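Local structure of uncharacterized protein VP1736 (Vibrio parahaemolyticus, 3LXQ) at residues L155-D167 against S436-R448. The protein is of unknown function but belongs to the sulfatase family of the alkaline phosphatase clan, with an alpha/beta fold built round a mixed central sheet. Numbering follows the deposited sequence. Where two conformers were deposited one is given.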
ATOM      1  N   LEU A 155     -13.644   4.079  -9.731  1.00 37.81           N
ATOM      2  CA  LEU A 155     -14.600   3.328 -10.542  1.00 40.01           C
ATOM      3  C   LEU A 155     -15.996   3.426  -9.936  1.00 42.24           C
ATOM      4  O   LEU A 155     -16.136   3.498  -8.723  1.00 41.43           O
ATOM      5  CB  LEU A 155     -14.139   1.883 -10.743  1.00 38.28           C
ATOM      6  CG  LEU A 155     -12.820   1.717 -11.507  1.00 36.63           C
ATOM      7  CD1 LEU A 155     -12.454   0.253 -11.606  1.00 35.25           C
ATOM      8  CD2 LEU A 155     -12.878   2.338 -12.910  1.00 39.00           C
ATOM      9  N   SER A 156     -17.017   3.452 -10.787  1.00 45.68           N
ATOM     10  CA  SER A 156     -18.381   3.747 -10.348  1.00 49.27           C
ATOM     11  C   SER A 156     -19.042   2.643  -9.506  1.00 49.44           C
ATOM     12  O   SER A 156     -19.783   2.940  -8.556  1.00 50.69           O
ATOM     13  CB  SER A 156     -19.262   4.126 -11.544  1.00 53.35           C
ATOM     14  OG  SER A 156     -19.327   3.067 -12.481  1.00 55.92           O
ATOM     15  N   LYS A 157     -18.767   1.382  -9.839  1.00 48.67           N
ATOM     16  CA  LYS A 157     -19.331   0.250  -9.090  1.00 49.15           C
ATOM     17  C   LYS A 157     -18.739   0.084  -7.686  1.00 46.37           C
ATOM     18  O   LYS A 157     -19.383  -0.483  -6.805  1.00 47.06           O
ATOM     19  CB  LYS A 157     -19.198  -1.053  -9.885  1.00 49.62           C
ATOM     20  CG  LYS A 157     -20.060  -1.091 -11.149  1.00 53.97           C
ATOM     21  CD  LYS A 157     -19.787  -2.332 -11.992  1.00 55.25           C
ATOM     22  CE  LYS A 157     -20.579  -3.540 -11.514  1.00 57.48           C
ATOM     23  NZ  LYS A 157     -20.216  -4.744 -12.314  1.00 58.03           N
ATOM     24  N   SER A 158     -17.518   0.581  -7.483  1.00 43.22           N
ATOM     25  CA  SER A 158     -16.829   0.447  -6.193  1.00 40.74           C
ATOM     26  C   SER A 158     -17.050   1.611  -5.219  1.00 41.45           C
ATOM     27  O   SER A 158     -16.350   1.717  -4.200  1.00 39.13           O
ATOM     28  CB  SER A 158     -15.337   0.223  -6.418  1.00 37.95           C
ATOM     29  OG  SER A 158     -14.897   0.770  -7.652  1.00 37.99           O
ATOM     30  N   GLN A 159     -18.025   2.475  -5.523  1.00 44.16           N
ATOM     31  CA  GLN A 159     -18.244   3.688  -4.727  1.00 45.56           C
ATOM     32  C   GLN A 159     -19.005   3.422  -3.428  1.00 47.09           C
ATOM     33  O   GLN A 159     -18.986   4.241  -2.498  1.00 47.64           O
ATOM     34  CB  GLN A 159     -18.926   4.781  -5.558  1.00 48.34           C
ATOM     35  CG  GLN A 159     -18.064   5.300  -6.707  1.00 48.64           C
ATOM     36  CD  GLN A 159     -16.655   5.677  -6.260  1.00 48.08           C
ATOM     37  OE1 GLN A 159     -15.675   5.023  -6.626  1.00 45.23           O
ATOM     38  NE2 GLN A 159     -16.552   6.731  -5.454  1.00 50.23           N
ATOM     39  N   THR A 160     -19.656   2.266  -3.363  1.00 48.25           N
ATOM     40  CA  THR A 160     -20.441   1.879  -2.196  1.00 49.72           C
ATOM     41  C   THR A 160     -20.393   0.368  -2.016  1.00 48.57           C
ATOM     42  O   THR A 160     -20.400  -0.383  -2.995  1.00 48.30           O
ATOM     43  CB  THR A 160     -21.911   2.372  -2.309  1.00 53.86           C
ATOM     44  OG1 THR A 160     -22.664   1.936  -1.170  1.00 56.62           O
ATOM     45  CG2 THR A 160     -22.577   1.852  -3.587  1.00 56.22           C
ATOM     46  N   GLY A 161     -20.347  -0.067  -0.759  1.00 47.90           N
ATOM     47  CA  GLY A 161     -20.312  -1.487  -0.430  1.00 47.26           C
ATOM     48  C   GLY A 161     -19.208  -2.321  -1.075  1.00 43.82           C
ATOM     49  O   GLY A 161     -19.372  -3.518  -1.270  1.00 44.16           O
ATOM     50  N   PHE A 162     -18.087  -1.700  -1.422  1.00 41.31           N
ATOM     51  CA  PHE A 162     -16.912  -2.453  -1.872  1.00 38.88           C
ATOM     52  C   PHE A 162     -16.167  -2.892  -0.617  1.00 37.64           C
ATOM     53  O   PHE A 162     -16.258  -2.234   0.427  1.00 37.93           O
ATOM     54  CB  PHE A 162     -16.029  -1.574  -2.758  1.00 37.11           C
ATOM     55  CG  PHE A 162     -15.027  -2.335  -3.609  1.00 36.21           C
ATOM     56  CD1 PHE A 162     -15.425  -2.979  -4.777  1.00 36.76           C
ATOM     57  CD2 PHE A 162     -13.672  -2.352  -3.263  1.00 33.25           C
ATOM     58  CE1 PHE A 162     -14.510  -3.648  -5.568  1.00 34.72           C
ATOM     59  CE2 PHE A 162     -12.745  -3.037  -4.035  1.00 31.47           C
ATOM     60  CZ  PHE A 162     -13.157  -3.681  -5.203  1.00 33.45           C
ATOM     61  N   PHE A 163     -15.438  -4.003  -0.689  1.00 35.99           N
ATOM     62  CA  PHE A 163     -14.676  -4.412   0.474  1.00 35.01           C
ATOM     63  C   PHE A 163     -13.522  -3.462   0.800  1.00 33.47           C
ATOM     64  O   PHE A 163     -12.687  -3.160  -0.065  1.00 31.85           O
ATOM     65  CB  PHE A 163     -14.155  -5.860   0.393  1.00 34.62           C
ATOM     66  CG  PHE A 163     -13.271  -6.204   1.555  1.00 34.63           C
ATOM     67  CD1 PHE A 163     -13.819  -6.631   2.758  1.00 34.81           C
ATOM     68  CD2 PHE A 163     -11.908  -5.959   1.495  1.00 31.02           C
ATOM     69  CE1 PHE A 163     -12.999  -6.887   3.857  1.00 35.83           C
ATOM     70  CE2 PHE A 163     -11.091  -6.205   2.594  1.00 31.38           C
ATOM     71  CZ  PHE A 163     -11.622  -6.676   3.754  1.00 33.21           C
ATOM     72  N   THR A 164     -13.504  -2.984   2.045  1.00 34.11           N
ATOM     73  CA  THR A 164     -12.366  -2.238   2.607  1.00 33.66           C
ATOM     74  C   THR A 164     -12.126  -2.700   4.055  1.00 34.79           C
ATOM     75  O   THR A 164     -13.073  -3.102   4.740  1.00 36.69           O
ATOM     76  CB  THR A 164     -12.589  -0.687   2.623  1.00 33.74           C
ATOM     77  OG1 THR A 164     -13.625  -0.353   3.560  1.00 36.73           O
ATOM     78  CG2 THR A 164     -12.948  -0.146   1.242  1.00 33.84           C
ATOM     79  N   ILE A 165     -10.885  -2.600   4.531  1.00 34.19           N
ATOM     80  CA  ILE A 165     -10.607  -2.862   5.947  1.00 36.26           C
ATOM     81  C   ILE A 165     -11.202  -1.766   6.829  1.00 37.97           C
ATOM     82  O   ILE A 165     -11.380  -1.966   8.027  1.00 40.15           O
ATOM     83  CB  ILE A 165      -9.094  -3.028   6.268  1.00 35.44           C
ATOM     84  CG1 ILE A 165      -8.304  -1.770   5.893  1.00 36.30           C
ATOM     85  CG2 ILE A 165      -8.526  -4.295   5.586  1.00 35.09           C
ATOM     86  CD1 ILE A 165      -6.989  -1.599   6.683  1.00 37.44           C
ATOM     87  N   ALA A 166     -11.502  -0.612   6.228  1.00 37.59           N
ATOM     88  CA  ALA A 166     -12.188   0.470   6.927  1.00 39.66           C
ATOM     89  C   ALA A 166     -13.537   0.003   7.426  1.00 41.76           C
ATOM     90  O   ALA A 166     -13.820   0.120   8.628  1.00 44.38           O
ATOM     91  CB  ALA A 166     -12.356   1.690   6.035  1.00 38.86           C
ATOM     92  N   ASP A 167     -14.368  -0.523   6.521  1.00 41.19           N
ATOM     93  CA  ASP A 167     -15.698  -0.924   6.963  0.50 43.69           C
ATOM     94  C   ASP A 167     -15.679  -2.231   7.755  1.00 44.52           C
ATOM     95  O   ASP A 167     -16.564  -2.441   8.606  1.00 47.02           O
ATOM     96  CB  ASP A 167     -16.740  -0.903   5.836  0.50 44.09           C
ATOM     97  CG  ASP A 167     -16.755  -2.159   5.023  0.50 43.09           C
ATOM     98  OD1 ASP A 167     -17.413  -3.135   5.449  0.50 44.70           O
ATOM     99  OD2 ASP A 167     -16.141  -2.156   3.941  0.50 41.63           O
ATOM    100  N   SER A 436      -9.960  -7.231 -12.833  1.00 40.71           N
ATOM    101  CA  SER A 436     -10.850  -6.858 -13.929  1.00 44.00           C
ATOM    102  C   SER A 436     -12.150  -7.685 -13.915  1.00 44.76           C
ATOM    103  O   SER A 436     -13.239  -7.137 -14.067  1.00 45.75           O
ATOM    104  CB  SER A 436     -10.118  -6.997 -15.256  1.00 46.55           C
ATOM    105  OG  SER A 436     -10.950  -6.658 -16.341  1.00 51.61           O
ATOM    106  N   LYS A 437     -12.035  -8.990 -13.676  1.00 44.07           N
ATOM    107  CA  LYS A 437     -13.212  -9.849 -13.610  1.00 44.86           C
ATOM    108  C   LYS A 437     -13.985  -9.696 -12.298  1.00 43.26           C
ATOM    109  O   LYS A 437     -15.221  -9.755 -12.290  1.00 44.72           O
ATOM    110  CB  LYS A 437     -12.832 -11.311 -13.868  1.00 45.20           C
ATOM    111  CG  LYS A 437     -12.626 -11.661 -15.343  1.00 49.04           C
ATOM    112  CD  LYS A 437     -13.924 -12.201 -15.946  1.00 52.74           C
ATOM    113  CE  LYS A 437     -13.795 -12.501 -17.431  1.00 57.81           C
ATOM    114  NZ  LYS A 437     -14.078 -11.309 -18.296  1.00 61.23           N
ATOM    115  N   ALA A 438     -13.267  -9.512 -11.191  1.00 40.70           N
ATOM    116  CA  ALA A 438     -13.902  -9.394  -9.869  1.00 39.38           C
ATOM    117  C   ALA A 438     -14.740  -8.129  -9.796  1.00 40.48           C
ATOM    118  O   ALA A 438     -15.821  -8.114  -9.184  1.00 40.75           O
ATOM    119  CB  ALA A 438     -12.851  -9.407  -8.754  1.00 37.06           C
ATOM    120  N   TYR A 439     -14.219  -7.075 -10.426  1.00 41.33           N
ATOM    121  CA  TYR A 439     -14.915  -5.801 -10.544  1.00 43.12           C
ATOM    122  C   TYR A 439     -16.200  -5.957 -11.356  1.00 46.08           C
ATOM    123  O   TYR A 439     -17.278  -5.599 -10.882  1.00 47.23           O
ATOM    124  CB  TYR A 439     -14.003  -4.724 -11.155  1.00 43.71           C
ATOM    125  CG  TYR A 439     -14.716  -3.408 -11.364  1.00 45.21           C
ATOM    126  CD1 TYR A 439     -15.138  -3.011 -12.630  1.00 48.48           C
ATOM    127  CD2 TYR A 439     -15.005  -2.577 -10.283  1.00 45.00           C
ATOM    128  CE1 TYR A 439     -15.819  -1.811 -12.814  1.00 50.63           C
ATOM    129  CE2 TYR A 439     -15.686  -1.385 -10.454  1.00 46.53           C
ATOM    130  CZ  TYR A 439     -16.084  -1.006 -11.718  1.00 49.93           C
ATOM    131  OH  TYR A 439     -16.753   0.182 -11.879  1.00 52.95           O
ATOM    132  N   GLN A 440     -16.076  -6.499 -12.568  1.00 47.92           N
ATOM    133  CA  GLN A 440     -17.227  -6.791 -13.429  1.00 51.46           C
ATOM    134  C   GLN A 440     -18.330  -7.586 -12.739  1.00 51.49           C
ATOM    135  O   GLN A 440     -19.509  -7.333 -12.970  1.00 53.22           O
ATOM    136  CB  GLN A 440     -16.798  -7.581 -14.666  1.00 53.53           C
ATOM    137  CG  GLN A 440     -15.975  -6.806 -15.662  1.00 57.00           C
ATOM    138  CD  GLN A 440     -15.635  -7.634 -16.893  1.00 62.00           C
ATOM    139  OE1 GLN A 440     -16.463  -8.410 -17.392  1.00 64.52           O
ATOM    140  NE2 GLN A 440     -14.412  -7.468 -17.395  1.00 62.47           N
ATOM    141  N   ASN A 441     -17.942  -8.547 -11.901  1.00 49.16           N
ATOM    142  CA  ASN A 441     -18.902  -9.501 -11.355  1.00 49.95           C
ATOM    143  C   ASN A 441     -19.264  -9.311  -9.887  1.00 48.84           C
ATOM    144  O   ASN A 441     -20.035 -10.098  -9.330  1.00 49.43           O
ATOM    145  CB  ASN A 441     -18.451 -10.934 -11.634  1.00 49.92           C
ATOM    146  CG  ASN A 441     -18.383 -11.238 -13.119  1.00 52.36           C
ATOM    147  OD1 ASN A 441     -19.328 -11.756 -13.697  1.00 56.19           O
ATOM    148  ND2 ASN A 441     -17.268 -10.888 -13.748  1.00 52.12           N
ATOM    149  N   ASN A 442     -18.733  -8.249  -9.283  1.00 47.29           N
ATOM    150  CA  ASN A 442     -19.018  -7.897  -7.885  1.00 46.81           C
ATOM    151  C   ASN A 442     -18.512  -8.946  -6.911  1.00 45.47           C
ATOM    152  O   ASN A 442     -19.199  -9.318  -5.951  1.00 46.02           O
ATOM    153  CB  ASN A 442     -20.513  -7.631  -7.671  1.00 49.56           C
ATOM    154  CG  ASN A 442     -21.077  -6.680  -8.698  1.00 51.90           C
ATOM    155  OD1 ASN A 442     -21.798  -7.093  -9.604  1.00 53.44           O
ATOM    156  ND2 ASN A 442     -20.720  -5.402  -8.585  1.00 51.83           N
ATOM    157  N   TRP A 443     -17.281  -9.394  -7.154  1.00 43.67           N
ATOM    158  CA  TRP A 443     -16.677 -10.439  -6.338  1.00 42.72           C
ATOM    159  C   TRP A 443     -15.946  -9.875  -5.136  1.00 41.39           C
ATOM    160  O   TRP A 443     -15.366 -10.626  -4.353  1.00 41.03           O
ATOM    161  CB  TRP A 443     -15.725 -11.310  -7.162  1.00 41.93           C
ATOM    162  CG  TRP A 443     -16.404 -12.203  -8.172  1.00 43.24           C
ATOM    163  CD1 TRP A 443     -17.726 -12.590  -8.195  1.00 44.27           C
ATOM    164  CD2 TRP A 443     -15.779 -12.849  -9.289  1.00 43.66           C
ATOM    165  NE1 TRP A 443     -17.953 -13.424  -9.270  1.00 44.93           N
ATOM    166  CE2 TRP A 443     -16.776 -13.605  -9.951  1.00 45.03           C
ATOM    167  CE3 TRP A 443     -14.469 -12.870  -9.791  1.00 42.32           C
ATOM    168  CZ2 TRP A 443     -16.503 -14.360 -11.095  1.00 46.65           C
ATOM    169  CZ3 TRP A 443     -14.201 -13.617 -10.933  1.00 43.23           C
ATOM    170  CH2 TRP A 443     -15.214 -14.348 -11.574  1.00 45.56           C
ATOM    171  N   TYR A 444     -16.010  -8.562  -4.965  1.00 40.61           N
ATOM    172  CA  TYR A 444     -15.191  -7.924  -3.959  1.00 40.17           C
ATOM    173  C   TYR A 444     -15.988  -6.962  -3.073  1.00 41.50           C
ATOM    174  O   TYR A 444     -15.496  -5.899  -2.688  1.00 41.33           O
ATOM    175  CB  TYR A 444     -13.977  -7.254  -4.626  1.00 38.32           C
ATOM    176  CG  TYR A 444     -12.697  -7.352  -3.829  1.00 37.29           C
ATOM    177  CD1 TYR A 444     -11.911  -8.512  -3.856  1.00 37.02           C
ATOM    178  CD2 TYR A 444     -12.252  -6.279  -3.061  1.00 37.34           C
ATOM    179  CE1 TYR A 444     -10.719  -8.593  -3.126  1.00 33.97           C
ATOM    180  CE2 TYR A 444     -11.073  -6.345  -2.337  1.00 36.16           C
ATOM    181  CZ  TYR A 444     -10.307  -7.500  -2.375  1.00 35.65           C
ATOM    182  OH  TYR A 444      -9.145  -7.541  -1.635  1.00 34.95           O
ATOM    183  N   SER A 445     -17.207  -7.374  -2.730  1.00 43.19           N
ATOM    184  CA  SER A 445     -18.100  -6.585  -1.904  1.00 45.04           C
ATOM    185  C   SER A 445     -17.752  -6.712  -0.425  1.00 45.78           C
ATOM    186  O   SER A 445     -16.979  -7.584  -0.036  1.00 44.57           O
ATOM    187  CB  SER A 445     -19.523  -7.073  -2.107  1.00 47.27           C
ATOM    188  OG  SER A 445     -19.733  -8.245  -1.345  1.00 50.16           O
ATOM    189  N   SER A 446     -18.350  -5.850   0.396  1.00 47.78           N
ATOM    190  CA  SER A 446     -18.222  -5.956   1.852  1.00 49.89           C
ATOM    191  C   SER A 446     -19.272  -6.823   2.530  1.00 52.48           C
ATOM    192  O   SER A 446     -19.370  -6.804   3.764  1.00 55.72           O
ATOM    193  CB  SER A 446     -18.150  -4.576   2.535  1.00 51.31           C
ATOM    194  OG  SER A 446     -18.902  -3.586   1.864  1.00 51.17           O
ATOM    195  N   LYS A 447     -20.042  -7.594   1.757  1.00 52.13           N
ATOM    196  CA  LYS A 447     -21.030  -8.514   2.352  1.00 54.60           C
ATOM    197  C   LYS A 447     -20.323  -9.618   3.149  1.00 55.21           C
ATOM    198  O   LYS A 447     -19.309 -10.172   2.701  1.00 52.29           O
ATOM    199  CB  LYS A 447     -21.952  -9.126   1.289  1.00 54.58           C
ATOM    200  N   ARG A 448     -20.852  -9.920   4.333  1.00 58.62           N
ATOM    201  CA  ARG A 448     -20.265 -10.910   5.233  1.00 60.11           C
ATOM    202  C   ARG A 448     -21.288 -11.346   6.280  1.00 65.15           C
ATOM    203  O   ARG A 448     -21.931 -12.386   6.140  1.00 66.64           O
ATOM    204  CB  ARG A 448     -19.015 -10.344   5.918  1.00 59.67           C
TER
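A single beta bridge between F162 and S445, with an aromatic cluster beside it, fastens the C-terminal tail to the sulfatase-family part of the chain and illustrates how two backbone bonds can be backed by rings. F163 N donates to Y444 O at 2.8 Å, nearly straight at 163°, and S446 N reaches G161 O at 3.0 Å from well above the carbonyl plane. Y444 O does double duty, since it also sits over the centre of one face of the F162 ring. The F162 and Y444 rings meet obliquely, F162 CE2 coming to 3.4 Å from Y444 CD2, whereas F163 turns an edge toward the Y444 face in an offset edge-to-face pair with planes at 88°. F144 joins this cluster, and the Y444 hydroxyl is hydrogen-bonded to T142 O. Just beyond the bridge, T164 OG1 accepts from D167 N as the N-cap of helix 165-171, the return bond of this capping box being weak. At the other end, helix 422-441 closes in a Schellman motif at N442, and its last turn sends out Y439, whose CG stands anti to the backbone N (chi1 177°) and carries the ring to residues 155-158. There L155 CD1 rests over the centre of one ring face, 3.8 Å from the centroid of Y439, in a CH-pi contact, while S158 OG, hydrogen-bonded to V152 O, lies at the ring edge. The phenol oxygen Y439 OH accepts from K157 N at 3.1 Å. The K157 chain runs past this ring and bends partway along, bringing NZ within 2.8 Å of Q440 O and into a weak hydrogen bond with Y439 O.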